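Local coordinates for protein probable arabinosyltransferase C (Mycobacterium tuberculosis, PDB 3PTY) that probably polymerises arabinose into the arabinan of arabinogalactan and ends in a lectin-like carbohydrate-binding domain, at residues Arg212-Ala217 against Asp334-Trp339; Arg246-Arg251 against Ala328-Asp333; Glu177-Trp182 against Ser196-Asp201; Ala170-Ser175 against Gly203-Trp208. All coordinates share one frame; numbering follows the deposited sequence.

In the fold
All four contacts lie in the C-terminal carbohydrate-binding domain, and three have at least one segment on a strand of its nine-stranded antiparallel sheet. Along the chain, contact 4 opens first, joining the end of strand 164-171 to the loop 203-208; it encloses contact 3, between strands 178-183 and 195-202, their centres about 14 Å apart. Contact 1 then reaches from strand 209-214 to the loop before strand 341-347, and contact 2, within that span, brings segment 246-251 to strand 322-331 of the mixed seven-stranded sheet. The centres of contacts 1 and 2 are about 9 Å apart, and Trp335 packs on Tyr330. Together they join the two sheets, close to the arabinoside pocket that includes Asp333 and Arg337.

Contact 1: Arg212-Ala217 against Asp334-Trp339. With AFO (octyl alpha-D-arabinofuranoside), chain B.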
# COMPACT_ATOMS: atom_id res chain seq x y z
N ARG A 212 -7.13 18.98 12.09
CA ARG A 212 -8.11 18.72 13.15
C ARG A 212 -7.77 19.43 14.44
O ARG A 212 -6.62 19.40 14.89
CB ARG A 212 -8.28 17.22 13.43
CG ARG A 212 -8.48 16.34 12.21
CD ARG A 212 -7.28 15.42 12.00
NE ARG A 212 -7.31 14.75 10.70
CZ ARG A 212 -7.50 13.45 10.52
NH1 ARG A 212 -7.67 12.66 11.58
NH2 ARG A 212 -7.49 12.93 9.30
N ALA A 213 -8.79 20.03 15.05
CA ALA A 213 -8.66 20.67 16.35
C ALA A 213 -9.78 20.15 17.24
O ALA A 213 -10.95 20.28 16.89
CB ALA A 213 -8.76 22.19 16.18
N PRO A 214 -9.43 19.57 18.39
CA PRO A 214 -10.46 19.02 19.28
C PRO A 214 -11.38 20.12 19.79
O PRO A 214 -10.90 21.13 20.30
CB PRO A 214 -9.63 18.44 20.44
CG PRO A 214 -8.35 19.22 20.40
CD PRO A 214 -8.08 19.35 18.93
N LEU A 215 -12.69 19.93 19.65
CA LEU A 215 -13.64 20.91 20.15
C LEU A 215 -13.50 21.11 21.66
O LEU A 215 -13.82 22.18 22.18
CB LEU A 215 -15.08 20.50 19.83
CG LEU A 215 -15.49 20.56 18.35
CD1 LEU A 215 -16.91 20.02 18.18
CD2 LEU A 215 -15.39 22.00 17.83
N SER A 216 -13.01 20.09 22.35
CA SER A 216 -12.85 20.18 23.81
C SER A 216 -11.92 21.32 24.21
O SER A 216 -12.00 21.82 25.32
CB SER A 216 -12.34 18.86 24.39
OG SER A 216 -11.01 18.59 23.97
N ALA A 217 -11.03 21.73 23.32
CA ALA A 217 -10.09 22.80 23.65
C ALA A 217 -10.74 24.19 23.59
O ALA A 217 -10.20 25.15 24.14
CB ALA A 217 -8.88 22.75 22.72
N ASP A 334 -8.22 7.57 17.93
CA ASP A 334 -7.13 8.54 17.91
C ASP A 334 -7.37 9.51 16.78
O ASP A 334 -7.05 9.21 15.64
CB ASP A 334 -5.78 7.82 17.71
CG ASP A 334 -4.59 8.79 17.74
OD1 ASP A 334 -4.79 10.04 17.77
OD2 ASP A 334 -3.45 8.28 17.75
N TRP A 335 -7.92 10.68 17.11
CA TRP A 335 -8.37 11.63 16.09
C TRP A 335 -7.22 12.21 15.29
O TRP A 335 -7.44 12.87 14.28
CB TRP A 335 -9.16 12.78 16.73
CG TRP A 335 -10.35 12.35 17.55
CD1 TRP A 335 -10.48 12.45 18.90
CD2 TRP A 335 -11.57 11.78 17.06
NE1 TRP A 335 -11.71 11.96 19.29
CE2 TRP A 335 -12.40 11.55 18.18
CE3 TRP A 335 -12.05 11.44 15.80
CZ2 TRP A 335 -13.67 10.99 18.07
CZ3 TRP A 335 -13.32 10.89 15.69
CH2 TRP A 335 -14.11 10.67 16.82
N PHE A 336 -6.00 12.00 15.75
CA PHE A 336 -4.83 12.55 15.08
C PHE A 336 -4.06 11.48 14.30
O PHE A 336 -3.01 11.75 13.74
CB PHE A 336 -3.87 13.22 16.09
CG PHE A 336 -4.47 14.42 16.79
CD1 PHE A 336 -3.85 14.96 17.91
CD2 PHE A 336 -5.64 15.00 16.34
CE1 PHE A 336 -4.39 16.06 18.56
CE2 PHE A 336 -6.19 16.10 16.98
CZ PHE A 336 -5.56 16.63 18.10
N ARG A 337 -4.60 10.27 14.25
CA ARG A 337 -3.94 9.18 13.54
C ARG A 337 -4.34 9.13 12.06
O ARG A 337 -5.53 9.13 11.74
CB ARG A 337 -4.25 7.84 14.23
CG ARG A 337 -3.97 6.61 13.38
CD ARG A 337 -2.49 6.39 13.21
NE ARG A 337 -1.88 5.98 14.46
CZ ARG A 337 -0.59 5.70 14.60
NH1 ARG A 337 0.23 5.80 13.56
NH2 ARG A 337 -0.13 5.34 15.79
N ASP A 338 -3.35 9.11 11.17
CA ASP A 338 -3.60 8.83 9.75
C ASP A 338 -3.76 7.31 9.60
O ASP A 338 -2.78 6.59 9.38
CB ASP A 338 -2.44 9.36 8.89
CG ASP A 338 -2.78 9.40 7.40
OD1 ASP A 338 -3.93 9.09 7.03
OD2 ASP A 338 -1.90 9.75 6.59
N TRP A 339 -4.98 6.81 9.75
CA TRP A 339 -5.20 5.36 9.82
C TRP A 339 -5.02 4.68 8.47
O TRP A 339 -4.70 3.49 8.41
CB TRP A 339 -6.59 5.05 10.37
CG TRP A 339 -7.71 5.41 9.43
CD1 TRP A 339 -8.38 6.61 9.37
CD2 TRP A 339 -8.27 4.58 8.40
NE1 TRP A 339 -9.32 6.57 8.37
CE2 TRP A 339 -9.27 5.34 7.76
CE3 TRP A 339 -8.01 3.28 7.96
CZ2 TRP A 339 -10.02 4.83 6.70
CZ3 TRP A 339 -8.76 2.78 6.90
CH2 TRP A 339 -9.75 3.55 6.29
C1 AFO B . 0.60 0.48 15.70
O1 AFO B . -0.32 1.17 16.56
C2 AFO B . -0.18 -0.66 15.05
O2 AFO B . 0.05 -0.74 13.64
C3 AFO B . 0.27 -1.92 15.76
O3 AFO B . -0.86 -2.52 16.38
C4 AFO B . 1.24 -1.46 16.83
O4 AFO B . 1.63 -0.12 16.49
C5 AFO B . 2.46 -2.37 16.98
O5 AFO B . 3.05 -2.16 18.28
C1' AFO B . 0.27 2.22 17.32
C2' AFO B . -0.74 2.65 18.37
C3' AFO B . -0.48 4.06 18.89
C4' AFO B . -1.37 4.32 20.10
C5' AFO B . -2.59 3.40 20.11
C6' AFO B . -3.66 3.84 19.11
C7' AFO B . -4.75 2.77 18.98
C8' AFO B . -5.86 3.24 18.07
O HOH W 1 -7.96 10.17 9.48
O HOH W 2 -7.95 9.90 12.88
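Arg212 reaches across to the loop 334-339 and donates an NH1 hydrogen to the carbonyl oxygen of Trp335, a hydrogen bond of 2.7 Å between NH1 and O. The acceptor lies close to the guanidinium plane, but the nitrogen sits 38° above the plane of the carbonyl. A bend at chi2 (113°) turns the chain so that CD also passes 3.4 Å from Trp335 O. Arginine suits this place because its long, multiply donating side chain can reach Trp335 O and two waters from the strand. One water accepts from Arg212 NH2 at 2.8 Å; the second takes a weak bond from Arg212 NH1 and can donate to Asp334 O and Arg337 O.

The apolar part is small. Pro214 CD meets the ring edge of Phe336 at CZ, 3.8 Å away, the two side chains crossing at about a right angle.

Within the loop, Asp334 OD1 accepts from Phe336 N at 3.1 Å, and Arg337 N bonds to Asp334 O. Arg337 NH2 lies 3.4 Å from C3' of the octyl chain of the arabinoside. Asx and type I beta turns thus shape the loop, whose Arg337 lines the ligand pocket beside Trp267 of the second subunit, which bonds the arabinoside.

Contact 2: Arg246-Arg251 against Ala328-Asp333; sequences RIPRVR and ASYLKD
Pro248 and Tyr330 form the centre of this contact. The proline ring meets the phenol end at about a right angle, its CG 3.9 Å from Tyr330 CZ and 3.6 Å from Tyr330 OH. Farther down the same ring, Val250 CG1 approaches Tyr330 CD1 at 4.3 Å. Rigid proline and branched valine suit a flat aromatic neighbour, since both offer compact apolar surface. Arg246 comes in at the hydroxyl end: its NH2 stands 3.3 Å from Tyr330 OH and 4.0 Å from Ala328 CB, which lies at the edge of the guanidinium. A residue as small as alanine lets the guanidinium edge come close to the strand.

One shell out, Glu40 organises the polar ends. Its carboxylate forms a salt bridge with Arg246 NE and a hydrogen bond with Tyr330 OH, while Thr168 and Asn210 take up Arg246 NH1 and NH2. The buried guanidinium, carried there on an extended chain, thus has a counter-charge that probably steadies its positive charge.

Segment 246-251 runs from the loop after strand 240-242 into strand 251-252. Tyr330, on strand 322-331, also packs against strands 164-171 and 209-214, and Glu40 belongs to strand 37-40, next to 322-331 in the mixed sheet.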
# COMPACT_ATOMS: atom_id res chain seq x y z
N ARG A 246 -15.32 23.48 9.60
CA ARG A 246 -16.51 22.66 9.74
C ARG A 246 -16.41 21.74 10.94
O ARG A 246 -15.32 21.50 11.48
CB ARG A 246 -16.74 21.84 8.47
CG ARG A 246 -15.71 20.74 8.24
CD ARG A 246 -15.92 20.11 6.87
NE ARG A 246 -15.21 18.84 6.70
CZ ARG A 246 -14.03 18.71 6.10
NH1 ARG A 246 -13.40 19.79 5.65
NH2 ARG A 246 -13.47 17.51 5.96
N ILE A 247 -17.55 21.21 11.35
CA ILE A 247 -17.61 20.14 12.35
C ILE A 247 -18.23 18.93 11.67
O ILE A 247 -19.42 18.93 11.36
CB ILE A 247 -18.44 20.55 13.57
CG1 ILE A 247 -17.78 21.74 14.29
CG2 ILE A 247 -18.59 19.38 14.55
CD1 ILE A 247 -18.60 22.28 15.47
N PRO A 248 -17.42 17.90 11.41
CA PRO A 248 -17.87 16.81 10.53
C PRO A 248 -19.10 16.07 11.03
O PRO A 248 -19.19 15.75 12.21
CB PRO A 248 -16.67 15.85 10.52
CG PRO A 248 -15.48 16.74 10.80
CD PRO A 248 -16.02 17.74 11.83
N ARG A 249 -20.04 15.81 10.13
CA ARG A 249 -21.12 14.87 10.42
C ARG A 249 -20.66 13.50 9.91
O ARG A 249 -20.25 13.38 8.76
CB ARG A 249 -22.41 15.33 9.74
CG ARG A 249 -22.82 16.74 10.18
CD ARG A 249 -24.15 17.18 9.59
NE ARG A 249 -25.26 16.39 10.11
CZ ARG A 249 -26.52 16.54 9.73
NH1 ARG A 249 -26.84 17.45 8.82
NH2 ARG A 249 -27.47 15.78 10.26
N VAL A 250 -20.72 12.48 10.76
CA VAL A 250 -20.08 11.21 10.45
C VAL A 250 -20.98 10.01 10.72
O VAL A 250 -21.95 10.12 11.47
CB VAL A 250 -18.76 11.00 11.26
CG1 VAL A 250 -17.72 12.05 10.89
CG2 VAL A 250 -19.05 11.03 12.76
N ARG A 251 -20.65 8.88 10.10
CA ARG A 251 -21.27 7.58 10.36
C ARG A 251 -20.13 6.58 10.34
O ARG A 251 -19.09 6.85 9.74
CB ARG A 251 -22.27 7.22 9.25
CG ARG A 251 -23.49 8.14 9.16
CD ARG A 251 -24.06 8.16 7.73
NE ARG A 251 -24.54 6.85 7.30
CZ ARG A 251 -24.76 6.50 6.03
NH1 ARG A 251 -24.53 7.37 5.05
NH2 ARG A 251 -25.20 5.29 5.74
N ALA A 328 -13.52 11.84 3.33
CA ALA A 328 -12.95 12.26 4.61
C ALA A 328 -13.28 11.21 5.67
O ALA A 328 -14.41 10.74 5.74
CB ALA A 328 -13.50 13.62 5.01
N SER A 329 -12.31 10.84 6.48
CA SER A 329 -12.58 9.90 7.56
C SER A 329 -11.65 10.13 8.75
O SER A 329 -10.59 10.74 8.60
CB SER A 329 -12.44 8.45 7.07
OG SER A 329 -11.08 8.15 6.82
N TYR A 330 -12.04 9.62 9.92
CA TYR A 330 -11.33 9.85 11.17
C TYR A 330 -11.38 8.59 12.02
O TYR A 330 -12.40 7.91 12.05
CB TYR A 330 -11.98 11.01 11.94
CG TYR A 330 -12.25 12.20 11.05
CD1 TYR A 330 -13.43 12.28 10.33
CD2 TYR A 330 -11.32 13.22 10.90
CE1 TYR A 330 -13.68 13.36 9.49
CE2 TYR A 330 -11.57 14.31 10.06
CZ TYR A 330 -12.75 14.36 9.36
OH TYR A 330 -13.02 15.42 8.52
N LEU A 331 -10.30 8.28 12.71
CA LEU A 331 -10.29 7.12 13.61
C LEU A 331 -10.77 7.53 15.00
O LEU A 331 -10.12 8.33 15.68
CB LEU A 331 -8.88 6.54 13.70
CG LEU A 331 -8.73 5.28 14.56
CD1 LEU A 331 -9.57 4.14 13.99
CD2 LEU A 331 -7.26 4.87 14.67
N LYS A 332 -11.90 6.98 15.44
CA LYS A 332 -12.47 7.30 16.75
C LYS A 332 -11.49 7.16 17.93
O LYS A 332 -11.52 7.96 18.88
CB LYS A 332 -13.70 6.41 16.99
CG LYS A 332 -14.37 6.61 18.33
CD LYS A 332 -15.65 5.79 18.43
CE LYS A 332 -15.36 4.30 18.32
NZ LYS A 332 -16.50 3.48 18.83
N ASP A 333 -10.63 6.15 17.87
CA ASP A 333 -9.65 5.87 18.93
C ASP A 333 -8.48 6.85 19.02
O ASP A 333 -7.82 6.94 20.05
CB ASP A 333 -9.09 4.46 18.75
CG ASP A 333 -10.18 3.41 18.64
OD1 ASP A 333 -10.57 3.09 17.50
OD2 ASP A 333 -10.65 2.94 19.70

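Contact 3: Glu177-Trp182 against Ser196-Asp201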
# COMPACT_ATOMS: atom_id res chain seq x y z
N GLU A 177 1.73 28.14 11.95
CA GLU A 177 1.37 29.06 10.87
C GLU A 177 -0.13 29.11 10.57
O GLU A 177 -0.59 30.00 9.85
CB GLU A 177 2.12 28.72 9.58
CG GLU A 177 3.61 29.03 9.64
CD GLU A 177 4.33 28.57 8.38
OE1 GLU A 177 4.33 29.32 7.39
OE2 GLU A 177 4.89 27.46 8.39
N VAL A 178 -0.89 28.15 11.10
CA VAL A 178 -2.34 28.14 10.91
C VAL A 178 -3.02 27.94 12.25
O VAL A 178 -2.78 26.95 12.94
CB VAL A 178 -2.79 27.03 9.93
CG1 VAL A 178 -4.31 27.03 9.79
CG2 VAL A 178 -2.13 27.21 8.57
N ARG A 179 -3.85 28.90 12.64
CA ARG A 179 -4.47 28.83 13.95
C ARG A 179 -5.96 29.10 13.86
O ARG A 179 -6.43 29.73 12.92
CB ARG A 179 -3.82 29.83 14.91
CG ARG A 179 -2.32 29.59 15.11
CD ARG A 179 -1.73 30.49 16.19
NE ARG A 179 -2.35 30.22 17.47
CZ ARG A 179 -1.80 29.47 18.43
NH1 ARG A 179 -0.60 28.94 18.29
NH2 ARG A 179 -2.47 29.28 19.56
N LEU A 180 -6.68 28.58 14.84
CA LEU A 180 -8.10 28.85 14.99
C LEU A 180 -8.25 29.77 16.18
O LEU A 180 -7.83 29.43 17.29
CB LEU A 180 -8.84 27.54 15.27
CG LEU A 180 -10.35 27.62 15.52
CD1 LEU A 180 -11.11 27.69 14.21
CD2 LEU A 180 -10.80 26.42 16.34
N GLN A 181 -8.85 30.94 15.97
CA GLN A 181 -9.14 31.85 17.07
C GLN A 181 -10.61 31.74 17.43
O GLN A 181 -11.45 31.50 16.57
CB GLN A 181 -8.80 33.29 16.68
CG GLN A 181 -7.34 33.52 16.35
CD GLN A 181 -7.03 34.98 16.09
OE1 GLN A 181 -7.93 35.78 15.86
NE2 GLN A 181 -5.74 35.34 16.14
N TRP A 182 -10.93 31.91 18.72
CA TRP A 182 -12.31 31.91 19.17
C TRP A 182 -12.65 33.21 19.89
O TRP A 182 -11.76 33.97 20.29
CB TRP A 182 -12.60 30.71 20.08
CG TRP A 182 -11.71 30.63 21.29
CD1 TRP A 182 -11.76 31.44 22.40
CD2 TRP A 182 -10.67 29.68 21.53
NE1 TRP A 182 -10.79 31.05 23.30
CE2 TRP A 182 -10.11 29.97 22.79
CE3 TRP A 182 -10.14 28.61 20.79
CZ2 TRP A 182 -9.06 29.23 23.33
CZ3 TRP A 182 -9.09 27.88 21.33
CH2 TRP A 182 -8.56 28.19 22.59
N SER A 196 -6.77 31.14 21.12
CA SER A 196 -6.56 30.43 19.86
C SER A 196 -5.87 29.10 20.09
O SER A 196 -5.30 28.85 21.16
CB SER A 196 -5.74 31.29 18.90
OG SER A 196 -4.41 31.42 19.36
N MET A 197 -5.93 28.25 19.07
CA MET A 197 -5.25 26.96 19.14
C MET A 197 -4.68 26.60 17.78
O MET A 197 -5.00 27.22 16.76
CB MET A 197 -6.22 25.87 19.59
CG MET A 197 -7.38 25.62 18.63
SD MET A 197 -8.57 24.45 19.32
CE MET A 197 -7.49 23.06 19.63
N GLU A 198 -3.80 25.60 17.77
CA GLU A 198 -3.25 25.07 16.54
C GLU A 198 -4.05 23.84 16.12
O GLU A 198 -4.86 23.33 16.90
CB GLU A 198 -1.79 24.69 16.75
CG GLU A 198 -0.90 25.91 16.86
CD GLU A 198 0.52 25.55 17.22
OE1 GLU A 198 0.84 24.35 17.30
OE2 GLU A 198 1.33 26.48 17.41
N PHE A 199 -3.81 23.37 14.90
CA PHE A 199 -4.45 22.17 14.38
C PHE A 199 -3.45 21.04 14.39
O PHE A 199 -2.24 21.27 14.27
CB PHE A 199 -4.89 22.37 12.92
CG PHE A 199 -6.08 23.27 12.74
CD1 PHE A 199 -5.91 24.64 12.59
CD2 PHE A 199 -7.36 22.75 12.69
CE1 PHE A 199 -6.99 25.48 12.41
CE2 PHE A 199 -8.45 23.58 12.50
CZ PHE A 199 -8.27 24.94 12.36
N ALA A 200 -3.94 19.81 14.50
CA ALA A 200 -3.13 18.64 14.20
C ALA A 200 -3.15 18.44 12.69
O ALA A 200 -4.21 18.33 12.09
CB ALA A 200 -3.67 17.41 14.89
N ASP A 201 -1.97 18.42 12.09
CA ASP A 201 -1.84 18.30 10.65
C ASP A 201 -1.67 16.81 10.33
O ASP A 201 -0.61 16.25 10.56
CB ASP A 201 -0.63 19.12 10.17
CG ASP A 201 -0.47 19.12 8.66
OD1 ASP A 201 -1.17 18.33 7.99
OD2 ASP A 201 0.34 19.92 8.15
O HOH W 3 -1.92 24.55 13.04
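Arg179 leaves its strand with CG beside the backbone N (chi1 -59°) and then bends at chi3 (62°), which folds the guanidinium back over the neighbouring strand toward Ser196 and Glu198. Ser196 meets it with OG set between its own backbone N and carbonyl carbon (chi1 69°). There NE and NH2 of Arg179 both donate to that one oxygen, at 3.0 Å from NE and 2.9 Å from NH2 to Ser196 OG, a side-on grip with the oxygen tilted slightly from the guanidinium plane. The remaining terminal nitrogen, NH1, makes a salt bridge of 3.2 Å to Glu198 OE2, the carboxylate turned steeply against the guanidinium. The other oxygen, Glu198 OE1, is held by Ser175.

The strands, 178-183 and 195-202, are antiparallel neighbours in the nine-stranded sheet of this beta-sandwich domain. Leu180 and Met197 form a hydrogen-bonded pair, with Leu180 N to Met197 O and Met197 N to Leu180 O each at 2.9 Å. Beyond it, a water bridges Val178 O and Phe199 N.

Leu180 and Met197 turn to the other face, where the Phe199 ring joins them and Leu165 touches Leu180 and Phe199. Leu180 CB rests 3.9 Å from Phe199 CZ, and Val178 also packs on that ring. Trp182 lays one face over the backbone of Ser196, while Met197 SD approaches the indole edge, 5.3 Å from the centroid of its six-membered ring, a Met-aromatic contact.

Ser196 OG takes two N-H groups while Glu198 balances the arginine charge, so the guanidinium is probably held in orientation at this partly exposed surface.

Contact 4: Ala170-Ser175 against Gly203-Trp208; sequences AGRFDS and GAAPAW. With PO4 (phosphate ion), chain D.
The backbones meet through a single hydrogen bond, from Gly171 N to the carbonyl oxygen of Pro206, a residue that follows a cis peptide bond, at 2.9 Å between N and O and nearly straight (171°).

Ala170 places its methyl over one face of the Trp208 indole, CB lying 3.8 Å from the centroid of the six-membered ring and only 15° off its normal. This is a CH-pi contact, and a methyl is small enough to approach the ring face closely while also touching Pro206 O. Gly171 has a positive phi (110°) with psi near 180°, where a side chain would press on the preceding carbonyl oxygen, so glycine fits here. Its own O receives a CA-H...O contact from Pro206 CA, and Ala205 CB packs on it, 3.5 Å from Gly171 O.

Arg172 runs alongside Pro206, pointing the same way. Its chain is extended from CG to NE, which carries one face of the guanidinium over the proline, with NH2 3.4 Å from Pro206 CG. The edge of the guanidinium holds a phosphate, probably from the crystallisation liquor, through two nearly linear bonds: NH1 to phosphate O4 at 2.7 Å and NH2 to phosphate O1 at 2.8 Å. Trp239 also bonds this anion, and Arg172 NH1 has a further acceptor in Gln237 O.

Segment 170-175 spans the end of strand 164-171 and the loop beyond it, whereas 203-208 joins strands 195-202 and 209-214. Arg209, at the start of the latter strand, bonds Gly171 O and Ala207 O, linking both segments, and Ala170 pairs through its backbone with Ala241 of strand 240-242.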
# COMPACT_ATOMS: atom_id res chain seq x y z
N ALA A 170 -4.12 22.46 2.12
CA ALA A 170 -3.01 21.93 1.33
C ALA A 170 -1.77 22.78 1.56
O ALA A 170 -1.86 23.87 2.12
CB ALA A 170 -3.37 21.89 -0.16
N GLY A 171 -0.62 22.28 1.11
CA GLY A 171 0.61 23.03 1.20
C GLY A 171 1.61 22.49 2.20
O GLY A 171 1.43 21.40 2.75
N ARG A 172 2.67 23.25 2.44
CA ARG A 172 3.66 22.87 3.44
C ARG A 172 3.80 24.01 4.42
O ARG A 172 4.14 25.13 4.04
CB ARG A 172 5.03 22.59 2.81
CG ARG A 172 5.03 21.49 1.76
CD ARG A 172 6.45 21.25 1.27
NE ARG A 172 6.49 20.39 0.09
CZ ARG A 172 6.13 20.78 -1.13
NH1 ARG A 172 5.69 22.02 -1.32
NH2 ARG A 172 6.20 19.93 -2.14
N PHE A 173 3.53 23.73 5.69
CA PHE A 173 3.58 24.78 6.69
C PHE A 173 3.76 24.18 8.07
O PHE A 173 3.46 23.01 8.28
CB PHE A 173 2.29 25.62 6.64
CG PHE A 173 1.03 24.81 6.61
CD1 PHE A 173 0.42 24.41 7.80
CD2 PHE A 173 0.45 24.43 5.41
CE1 PHE A 173 -0.74 23.65 7.78
CE2 PHE A 173 -0.71 23.68 5.38
CZ PHE A 173 -1.31 23.29 6.57
N ASP A 174 4.27 24.98 9.00
CA ASP A 174 4.43 24.55 10.39
C ASP A 174 3.12 24.74 11.13
O ASP A 174 2.27 25.54 10.71
CB ASP A 174 5.55 25.34 11.06
CG ASP A 174 6.92 25.03 10.48
OD1 ASP A 174 7.14 23.87 10.06
OD2 ASP A 174 7.77 25.94 10.44
N SER A 175 2.94 24.02 12.23
CA SER A 175 1.67 24.04 12.94
C SER A 175 1.36 25.41 13.52
O SER A 175 0.20 25.76 13.74
CB SER A 175 1.63 22.96 14.03
OG SER A 175 2.44 23.32 15.13
N GLY A 203 -1.79 13.69 7.64
CA GLY A 203 -1.76 13.33 6.23
C GLY A 203 -0.51 13.85 5.55
O GLY A 203 0.23 14.65 6.11
N ALA A 204 -0.26 13.38 4.33
CA ALA A 204 0.96 13.74 3.62
C ALA A 204 0.87 15.11 2.96
O ALA A 204 -0.09 15.41 2.27
CB ALA A 204 1.28 12.67 2.57
N ALA A 205 1.88 15.95 3.20
CA ALA A 205 1.97 17.26 2.56
C ALA A 205 2.74 17.11 1.24
O ALA A 205 3.58 16.22 1.12
CB ALA A 205 2.68 18.24 3.47
N PRO A 206 2.48 17.99 0.27
CA PRO A 206 1.59 19.16 0.34
C PRO A 206 0.17 18.86 -0.12
O PRO A 206 -0.62 19.79 -0.30
CB PRO A 206 2.25 20.12 -0.64
CG PRO A 206 2.86 19.22 -1.69
CD PRO A 206 3.15 17.89 -1.04
N ALA A 207 -0.17 17.58 -0.29
CA ALA A 207 -1.51 17.20 -0.74
C ALA A 207 -2.61 17.67 0.21
O ALA A 207 -2.36 17.90 1.40
CB ALA A 207 -1.58 15.68 -0.91
N TRP A 208 -3.82 17.80 -0.32
CA TRP A 208 -4.98 18.10 0.51
C TRP A 208 -5.11 17.13 1.68
O TRP A 208 -4.88 15.93 1.53
CB TRP A 208 -6.26 18.03 -0.33
CG TRP A 208 -6.43 19.17 -1.29
CD1 TRP A 208 -6.28 19.11 -2.65
CD2 TRP A 208 -6.78 20.52 -0.98
NE1 TRP A 208 -6.52 20.35 -3.20
CE2 TRP A 208 -6.83 21.23 -2.20
CE3 TRP A 208 -7.06 21.20 0.21
CZ2 TRP A 208 -7.14 22.59 -2.26
CZ3 TRP A 208 -7.37 22.55 0.15
CH2 TRP A 208 -7.41 23.23 -1.08
P PO4 D . 4.42 21.85 -4.77
O1 PO4 D . 5.35 20.65 -4.69
O2 PO4 D . 3.00 21.40 -4.49
O3 PO4 D . 4.50 22.45 -6.15
O4 PO4 D . 4.85 22.88 -3.75